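ATP-dependent DNA helicase (Mycobacterium smegmatis, PDB 5V9X) is an ATP-dependent helicase that tracks 3'-to-5' along single-stranded DNA and probably uses ATP hydrolysis to separate RNA:DNA duplexes. Local coordinates at residues Pro29-Phe33 with Ala53-Ser57; Asn63-Ile68 with Ala243-Cys249; Glu574-Glu579 with Gly772-Ser778. One frame throughout, in Å; residues are numbered along the deposited sequence.

Contact 1: residues Pro29-Phe33 with Ala53-Ser57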
loop_
_atom_site.group_PDB
_atom_site.type_symbol
_atom_site.label_atom_id
_atom_site.label_comp_id
_atom_site.label_asym_id
_atom_site.label_seq_id
_atom_site.Cartn_x
_atom_site.Cartn_y
_atom_site.Cartn_z
ATOM N N PRO A 29 33.707 3.810 12.570
ATOM C CA PRO A 29 32.890 3.722 11.351
ATOM C C PRO A 29 33.247 4.771 10.314
ATOM O O PRO A 29 33.045 4.537 9.116
ATOM C CB PRO A 29 31.456 3.911 11.870
ATOM C CG PRO A 29 31.538 3.747 13.364
ATOM C CD PRO A 29 32.911 4.195 13.744
ATOM N N LEU A 30 33.763 5.921 10.733
ATOM C CA LEU A 30 34.094 7.004 9.820
ATOM C C LEU A 30 35.519 6.922 9.289
ATOM O O LEU A 30 35.893 7.737 8.441
ATOM C CB LEU A 30 33.871 8.354 10.513
ATOM C CG LEU A 30 32.423 8.660 10.904
ATOM C CD1 LEU A 30 32.371 9.760 11.947
ATOM C CD2 LEU A 30 31.609 9.045 9.676
ATOM N N GLY A 31 36.318 5.962 9.763
ATOM C CA GLY A 31 37.684 5.819 9.290
ATOM C C GLY A 31 37.797 5.499 7.814
ATOM O O GLY A 31 38.818 5.821 7.198
ATOM N N ARG A 32 36.767 4.882 7.233
ATOM C CA ARG A 32 36.797 4.566 5.809
ATOM C C ARG A 32 36.752 5.829 4.958
ATOM O O ARG A 32 37.429 5.914 3.927
ATOM C CB ARG A 32 35.625 3.649 5.462
ATOM C CG ARG A 32 35.478 2.464 6.399
ATOM C CD ARG A 32 34.155 1.740 6.213
ATOM N NE ARG A 32 34.119 0.500 6.985
ATOM C CZ ARG A 32 33.500 0.358 8.153
ATOM N NH1 ARG A 32 32.847 1.377 8.693
ATOM N NH2 ARG A 32 33.532 -0.810 8.780
ATOM N N PHE A 33 35.963 6.816 5.374
ATOM C CA PHE A 33 35.726 8.004 4.570
ATOM C C PHE A 33 36.969 8.892 4.530
ATOM O O PHE A 33 37.945 8.688 5.258
ATOM C CB PHE A 33 34.539 8.793 5.123
ATOM C CG PHE A 33 33.264 7.998 5.210
ATOM C CD1 PHE A 33 33.051 7.113 6.254
ATOM C CD2 PHE A 33 32.270 8.153 4.257
ATOM C CE1 PHE A 33 31.881 6.385 6.338
ATOM C CE2 PHE A 33 31.094 7.428 4.338
ATOM C CZ PHE A 33 30.900 6.544 5.381
ATOM N N ALA A 53 26.764 2.630 11.044
ATOM C CA ALA A 53 28.076 1.992 11.098
ATOM C C ALA A 53 28.080 0.679 10.324
ATOM O O ALA A 53 28.997 0.410 9.539
ATOM C CB ALA A 53 28.486 1.766 12.552
ATOM N N ASP A 54 27.054 -0.150 10.530
ATOM C CA ASP A 54 26.960 -1.412 9.803
ATOM C C ASP A 54 26.766 -1.172 8.310
ATOM O O ASP A 54 27.419 -1.810 7.477
ATOM C CB ASP A 54 25.812 -2.255 10.358
ATOM C CG ASP A 54 25.936 -2.513 11.844
ATOM O OD1 ASP A 54 26.994 -2.190 12.424
ATOM O OD2 ASP A 54 24.967 -3.036 12.433
ATOM N N ALA A 55 25.863 -0.252 7.953
ATOM C CA ALA A 55 25.561 -0.019 6.545
ATOM C C ALA A 55 26.768 0.535 5.802
ATOM O O ALA A 55 27.039 0.137 4.664
ATOM C CB ALA A 55 24.369 0.926 6.403
ATOM N N TRP A 56 27.508 1.455 6.427
ATOM C CA TRP A 56 28.707 1.987 5.786
ATOM C C TRP A 56 29.723 0.886 5.519
ATOM O O TRP A 56 30.391 0.888 4.479
ATOM C CB TRP A 56 29.327 3.084 6.648
ATOM C CG TRP A 56 28.480 4.311 6.769
ATOM C CD1 TRP A 56 27.537 4.753 5.885
ATOM C CD2 TRP A 56 28.492 5.253 7.847
ATOM N NE1 TRP A 56 26.966 5.915 6.345
ATOM C CE2 TRP A 56 27.534 6.242 7.548
ATOM C CE3 TRP A 56 29.222 5.357 9.035
ATOM C CZ2 TRP A 56 27.288 7.321 8.395
ATOM C CZ3 TRP A 56 28.977 6.425 9.871
ATOM C CH2 TRP A 56 28.018 7.394 9.549
ATOM N N SER A 57 29.847 -0.070 6.442
ATOM C CA SER A 57 30.791 -1.166 6.250
ATOM C C SER A 57 30.403 -2.019 5.049
ATOM O O SER A 57 31.233 -2.306 4.179
ATOM C CB SER A 57 30.866 -2.020 7.514
ATOM O OG SER A 57 31.889 -2.995 7.402
#

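Contact 2: residues Asn63-Ile68 with Ala243-Cys249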
loop_
_atom_site.group_PDB
_atom_site.type_symbol
_atom_site.label_atom_id
_atom_site.label_comp_id
_atom_site.label_asym_id
_atom_site.label_seq_id
_atom_site.Cartn_x
_atom_site.Cartn_y
_atom_site.Cartn_z
ATOM N N ASN A 63 28.821 -4.378 -1.480
ATOM C CA ASN A 63 27.681 -5.281 -1.453
ATOM C C ASN A 63 26.367 -4.522 -1.592
ATOM O O ASN A 63 26.221 -3.397 -1.107
ATOM C CB ASN A 63 27.665 -6.084 -0.151
ATOM C CG ASN A 63 28.968 -6.809 0.103
ATOM O OD1 ASN A 63 29.485 -7.509 -0.768
ATOM N ND2 ASN A 63 29.514 -6.636 1.302
ATOM N N ASN A 64 25.409 -5.150 -2.273
ATOM C CA ASN A 64 24.021 -4.725 -2.152
ATOM C C ASN A 64 23.608 -4.838 -0.692
ATOM O O ASN A 64 23.887 -5.846 -0.036
ATOM C CB ASN A 64 23.113 -5.585 -3.035
ATOM C CG ASN A 64 23.301 -5.313 -4.521
ATOM O OD1 ASN A 64 24.213 -4.590 -4.927
ATOM N ND2 ASN A 64 22.436 -5.901 -5.340
ATOM N N THR A 65 22.960 -3.799 -0.173
ATOM C CA THR A 65 22.685 -3.707 1.255
ATOM C C THR A 65 21.231 -3.332 1.496
ATOM O O THR A 65 20.718 -2.390 0.884
ATOM C CB THR A 65 23.606 -2.678 1.918
ATOM O OG1 THR A 65 24.969 -2.981 1.595
ATOM C CG2 THR A 65 23.428 -2.699 3.431
ATOM N N LEU A 66 20.574 -4.066 2.390
ATOM C CA LEU A 66 19.245 -3.723 2.881
ATOM C C LEU A 66 19.370 -3.300 4.339
ATOM O O LEU A 66 19.802 -4.094 5.184
ATOM C CB LEU A 66 18.277 -4.897 2.742
ATOM C CG LEU A 66 16.908 -4.723 3.410
ATOM C CD1 LEU A 66 16.070 -3.672 2.692
ATOM C CD2 LEU A 66 16.165 -6.050 3.488
ATOM N N VAL A 67 18.998 -2.058 4.628
ATOM C CA VAL A 67 19.103 -1.497 5.969
ATOM C C VAL A 67 17.729 -1.555 6.622
ATOM O O VAL A 67 16.756 -0.998 6.100
ATOM C CB VAL A 67 19.645 -0.059 5.933
ATOM C CG1 VAL A 67 19.884 0.455 7.343
ATOM C CG2 VAL A 67 20.927 -0.002 5.109
ATOM N N ILE A 68 17.647 -2.235 7.761
ATOM C CA ILE A 68 16.399 -2.421 8.494
ATOM C C ILE A 68 16.607 -1.806 9.871
ATOM O O ILE A 68 17.288 -2.386 10.726
ATOM C CB ILE A 68 16.003 -3.897 8.596
ATOM C CG1 ILE A 68 15.955 -4.531 7.204
ATOM C CG2 ILE A 68 14.663 -4.041 9.301
ATOM C CD1 ILE A 68 15.807 -6.035 7.232
ATOM N N ALA A 243 21.349 -11.157 -7.394
ATOM C CA ALA A 243 22.576 -10.761 -6.726
ATOM C C ALA A 243 22.448 -10.945 -5.213
ATOM O O ALA A 243 21.344 -10.882 -4.663
ATOM C CB ALA A 243 22.911 -9.308 -7.050
ATOM N N PRO A 244 23.558 -11.186 -4.519
ATOM C CA PRO A 244 23.498 -11.338 -3.062
ATOM C C PRO A 244 23.328 -10.002 -2.354
ATOM O O PRO A 244 23.732 -8.947 -2.850
ATOM C CB PRO A 244 24.849 -11.979 -2.720
ATOM C CG PRO A 244 25.755 -11.525 -3.807
ATOM C CD PRO A 244 24.910 -11.445 -5.047
ATOM N N THR A 245 22.717 -10.065 -1.171
ATOM C CA THR A 245 22.385 -8.880 -0.391
ATOM C C THR A 245 22.889 -9.041 1.035
ATOM O O THR A 245 22.559 -10.026 1.703
ATOM C CB THR A 245 20.873 -8.635 -0.363
ATOM O OG1 THR A 245 20.359 -8.637 -1.697
ATOM C CG2 THR A 245 20.560 -7.299 0.296
ATOM N N THR A 246 23.674 -8.072 1.499
ATOM C CA THR A 246 24.013 -7.986 2.913
ATOM C C THR A 246 22.868 -7.310 3.656
ATOM O O THR A 246 22.541 -6.150 3.382
ATOM C CB THR A 246 25.307 -7.204 3.121
ATOM O OG1 THR A 246 26.405 -7.921 2.546
ATOM C CG2 THR A 246 25.560 -6.990 4.609
ATOM N N ILE A 247 22.257 -8.027 4.592
ATOM C CA ILE A 247 21.142 -7.496 5.362
ATOM C C ILE A 247 21.686 -6.863 6.636
ATOM O O ILE A 247 22.257 -7.551 7.490
ATOM C CB ILE A 247 20.110 -8.588 5.678
ATOM C CG1 ILE A 247 19.415 -9.039 4.393
ATOM C CG2 ILE A 247 19.095 -8.085 6.695
ATOM C CD1 ILE A 247 18.279 -10.010 4.618
ATOM N N VAL A 248 21.519 -5.549 6.755
ATOM C CA VAL A 248 21.898 -4.802 7.947
ATOM C C VAL A 248 20.643 -4.587 8.780
ATOM O O VAL A 248 19.702 -3.919 8.336
ATOM C CB VAL A 248 22.558 -3.463 7.588
ATOM C CG1 VAL A 248 22.640 -2.574 8.815
ATOM C CG2 VAL A 248 23.941 -3.690 6.999
ATOM N N CYS A 249 20.625 -5.151 9.984
ATOM C CA CYS A 249 19.464 -5.060 10.871
ATOM C C CYS A 249 19.944 -5.094 12.313
ATOM O O CYS A 249 19.881 -6.129 12.987
ATOM C CB CYS A 249 18.469 -6.189 10.595
ATOM S SG CYS A 249 16.987 -6.155 11.627
#

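Contact 3: residues Glu574-Glu579 with Gly772-Ser778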
loop_
_atom_site.group_PDB
_atom_site.type_symbol
_atom_site.label_atom_id
_atom_site.label_comp_id
_atom_site.label_asym_id
_atom_site.label_seq_id
_atom_site.Cartn_x
_atom_site.Cartn_y
_atom_site.Cartn_z
ATOM N N GLU A 574 -17.526 -0.679 -8.465
ATOM C CA GLU A 574 -17.479 -1.290 -9.792
ATOM C C GLU A 574 -17.814 -2.776 -9.743
ATOM O O GLU A 574 -18.448 -3.299 -10.668
ATOM C CB GLU A 574 -16.096 -1.067 -10.412
ATOM C CG GLU A 574 -15.832 -1.835 -11.695
ATOM C CD GLU A 574 -14.539 -1.413 -12.367
ATOM O OE1 GLU A 574 -14.140 -0.241 -12.197
ATOM O OE2 GLU A 574 -13.918 -2.247 -13.060
ATOM N N GLU A 575 -17.412 -3.469 -8.675
ATOM C CA GLU A 575 -17.756 -4.879 -8.529
ATOM C C GLU A 575 -19.211 -5.061 -8.116
ATOM O O GLU A 575 -19.903 -5.939 -8.643
ATOM C CB GLU A 575 -16.825 -5.545 -7.516
ATOM C CG GLU A 575 -15.364 -5.555 -7.932
ATOM C CD GLU A 575 -14.469 -6.218 -6.903
ATOM O OE1 GLU A 575 -14.954 -7.112 -6.175
ATOM O OE2 GLU A 575 -13.281 -5.841 -6.821
ATOM N N MET A 576 -19.689 -4.248 -7.169
ATOM C CA MET A 576 -21.102 -4.291 -6.797
ATOM C C MET A 576 -21.994 -4.015 -8.001
ATOM O O MET A 576 -23.063 -4.621 -8.143
ATOM C CB MET A 576 -21.376 -3.283 -5.678
ATOM C CG MET A 576 -22.853 -3.002 -5.420
ATOM S SD MET A 576 -23.778 -4.449 -4.861
ATOM C CE MET A 576 -25.455 -3.823 -4.941
ATOM N N VAL A 577 -21.563 -3.114 -8.886
ATOM C CA VAL A 577 -22.348 -2.793 -10.074
ATOM C C VAL A 577 -22.352 -3.956 -11.060
ATOM O O VAL A 577 -23.360 -4.200 -11.736
ATOM C CB VAL A 577 -21.816 -1.498 -10.718
ATOM C CG1 VAL A 577 -22.452 -1.269 -12.076
ATOM C CG2 VAL A 577 -22.089 -0.311 -9.812
ATOM N N TYR A 578 -21.243 -4.699 -11.155
ATOM C CA TYR A 578 -21.186 -5.834 -12.072
ATOM C C TYR A 578 -22.239 -6.881 -11.734
ATOM O O TYR A 578 -22.665 -7.641 -12.612
ATOM C CB TYR A 578 -19.790 -6.459 -12.049
ATOM C CG TYR A 578 -19.590 -7.567 -13.061
ATOM C CD1 TYR A 578 -19.317 -7.277 -14.392
ATOM C CD2 TYR A 578 -19.666 -8.903 -12.685
ATOM C CE1 TYR A 578 -19.132 -8.285 -15.320
ATOM C CE2 TYR A 578 -19.481 -9.916 -13.605
ATOM C CZ TYR A 578 -19.214 -9.602 -14.920
ATOM O OH TYR A 578 -19.029 -10.608 -15.841
ATOM N N GLU A 579 -22.668 -6.937 -10.475
ATOM C CA GLU A 579 -23.761 -7.805 -10.040
ATOM C C GLU A 579 -25.011 -6.933 -9.958
ATOM O O GLU A 579 -25.319 -6.344 -8.920
ATOM C CB GLU A 579 -23.420 -8.468 -8.711
ATOM C CG GLU A 579 -22.165 -9.331 -8.771
ATOM C CD GLU A 579 -21.467 -9.457 -7.430
ATOM O OE1 GLU A 579 -21.946 -8.854 -6.446
ATOM O OE2 GLU A 579 -20.434 -10.157 -7.362
ATOM N N GLY A 772 -16.339 -16.303 -13.114
ATOM C CA GLY A 772 -17.583 -15.574 -13.230
ATOM C C GLY A 772 -17.808 -14.497 -12.195
ATOM O O GLY A 772 -18.847 -13.830 -12.233
ATOM N N SER A 773 -16.869 -14.299 -11.273
ATOM C CA SER A 773 -17.053 -13.343 -10.194
ATOM C C SER A 773 -16.764 -11.922 -10.669
ATOM O O SER A 773 -16.028 -11.694 -11.635
ATOM C CB SER A 773 -16.150 -13.688 -9.010
ATOM O OG SER A 773 -14.787 -13.483 -9.337
ATOM N N ALA A 774 -17.356 -10.955 -9.962
ATOM C CA ALA A 774 -17.162 -9.553 -10.313
ATOM C C ALA A 774 -15.713 -9.120 -10.132
ATOM O O ALA A 774 -15.234 -8.244 -10.862
ATOM C CB ALA A 774 -18.088 -8.672 -9.474
ATOM N N LEU A 775 -15.004 -9.715 -9.169
ATOM C CA LEU A 775 -13.599 -9.373 -8.968
ATOM C C LEU A 775 -12.772 -9.691 -10.205
ATOM O O LEU A 775 -11.921 -8.891 -10.617
ATOM C CB LEU A 775 -13.045 -10.120 -7.754
ATOM C CG LEU A 775 -11.535 -10.000 -7.551
ATOM C CD1 LEU A 775 -11.157 -8.584 -7.129
ATOM C CD2 LEU A 775 -11.036 -11.023 -6.543
ATOM N N PHE A 776 -13.015 -10.851 -10.818
ATOM C CA PHE A 776 -12.256 -11.234 -12.003
ATOM C C PHE A 776 -12.501 -10.269 -13.153
ATOM O O PHE A 776 -11.573 -9.932 -13.896
ATOM C CB PHE A 776 -12.616 -12.657 -12.419
ATOM C CG PHE A 776 -11.988 -13.085 -13.713
ATOM C CD1 PHE A 776 -10.705 -13.600 -13.735
ATOM C CD2 PHE A 776 -12.681 -12.971 -14.910
ATOM C CE1 PHE A 776 -10.125 -13.990 -14.924
ATOM C CE2 PHE A 776 -12.102 -13.359 -16.100
ATOM C CZ PHE A 776 -10.825 -13.869 -16.107
ATOM N N ALA A 777 -13.748 -9.824 -13.327
ATOM C CA ALA A 777 -14.047 -8.864 -14.384
ATOM C C ALA A 777 -13.247 -7.581 -14.203
ATOM O O ALA A 777 -12.706 -7.035 -15.172
ATOM C CB ALA A 777 -15.546 -8.565 -14.416
ATOM N N SER A 778 -13.146 -7.092 -12.965
ATOM C CA SER A 778 -12.388 -5.871 -12.707
ATOM C C SER A 778 -10.897 -6.091 -12.929
ATOM O O SER A 778 -10.233 -5.287 -13.593
ATOM C CB SER A 778 -12.650 -5.379 -11.283
ATOM O OG SER A 778 -13.991 -4.950 -11.127
#

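Contact 1: residues Pro29-Phe33 with Ala53-Ser57
A53 meets P29 methyl to ring: its CB lies 3.7 Å from P29 CB, and P29 CG is just as near. The small alanine lets the loop backbone come close to the helix here, while the rigid proline presents a compact apolar surface to it. One turn on, W56 makes most of the helix's share of the contact. Its CG lies anti to the carbonyl carbon (chi1 -67°), which turns the indole toward the loop. There the tip of F33 comes down on one face in a T-shaped pair. F33 CZ sits 3.6 Å from W56 CG, and the F33 ring and the five-membered ring of the indole are 5.0 Å apart between centroids with their planes at 81°. The six-membered ring is met differently. P29 CB approaches its edge near the ring plane, 3.9 Å from W56 CE3, and the L30 methyl CD2 comes in obliquely, 3.7 Å from W56 CZ3. A broad indole suits a place where three loop side chains must be met at once. At S57 the arginine takes over: R32, extended from CG to NE, lays one face of its guanidinium over S57 CB without a hydrogen bond to the hydroxyl, and its NH1 turns back to P29 O in a weak bond of 3.2 Å. Around the contact, L77 O accepts a hydrogen bond from the indole NE1, and F41 of helix 35-44 adds a second edge-to-face partner to W56. The loop and helix 50-60 both pack on helix 75-88, through F33 and W56, with the W56 side chain about 6 Å from the bound AMP-PNP.

Contact 2: residues Asn63-Ile68 with Ala243-Cys249
L66 is held by both its backbone N and its backbone O: the N donates to T246 O at 3.0 Å, and the O accepts from V248 N at 2.7 Å. The same parallel ladder continues with T246 N to N64 O before it and I68 N to V248 O after it, the last at 2.7 Å. Weaker CA-H...O contacts, such as T65 CA to T246 O, fill in between. Apolar packing follows on both faces. On one, T65 CG2 touches V248 CG2 at 3.7 Å. On the other, I68 CD1 reaches I247 CG2 at 3.9 Å, and T245 CG2 lies against L66 CB. Beta-branched residues such as V67, I68, I247 and V248 suit strands, whose extended backbone leaves room for two substituents on CB. Polar groups gather at the start. With chi1 at -53°, T65 OG1 lies beside its own N, from where it can donate back to N63 O, above the carbonyl plane. N64 finds its partners outside the pair, R222 N for OD1 and S240 OG for ND2, and S240 also binds T245 OG1. Strand 64-68 lies between 221-226 and the outermost strand 245-248 of a seven-stranded parallel sheet. Helix 50-60 packs on the T65, T246 and V248 face, helix 232-240 on that of L66 and I247, and V67 touches the probable Walker A loop.

Contact 3: residues Glu574-Glu579 with Gly772-Ser778
E575 and A774 mark the nearest approach of the two backbones, 5.0 Å between their CA atoms, where helix 574-578 meets the first turn of helix 774-786 with short axes 8.8 Å apart and N-to-C directions at 121°. A small residue suits the point where the backbones come nearest: the A774 methyl fits against E575 O and the carboxylate oxygen E579 OE2. Beside it, Y578 swings toward the second helix because its CG lies anti to its own N (chi1 -175°). A777 CB then sits over one ring face, 3.9 Å from the centroid, in a CH-pi contact, while Y578 CD2 on the ring's rim packs against A774 CB at 3.6 Å. Toward the start of the same helix, E574 and E575 use their long stems. E575 runs alongside L775, its CG touching S778 OG at 3.5 Å, and its OE2 pairs with R619. The hydroxyl of S778 gives a weak 3.3 Å bond to E574 OE2, which also meets R781 in a salt bridge, while OE1 takes R805. Such bridging probably favours charged carboxylates here. S773, at the N-cap position, turns its OG to V770 O. A774, with A777 and S778 one turn later, gives one helix a face of small residues on which the other packs, an ordinary helix-helix crossing that joins the winged-helix family region of the helicase to its DEAD/H-associated region.

In the fold
Contacts 1 and 2 share the nucleotide-binding motor: helix 50-60, which supplies one side of contact 1, runs on into strand 64-68 of contact 2, and A55 packs directly on V67 while D54 meets V248. Contact 3 lies on the other side of the chain's centre, about 29 Å from contact 2 between nearest atoms and nearer the DNA. All three are partly buried, but their chemistry differs. At the sheet edge of contact 2, backbone bonds do the holding, with branched apolar residues on both faces. Contact 1 joins loop to helix by aromatic and apolar packing, rimmed by an arginine. Contact 3 crosses two helices on small residues, flanked by E574 and E575, whose arginine partners lie beyond the pair.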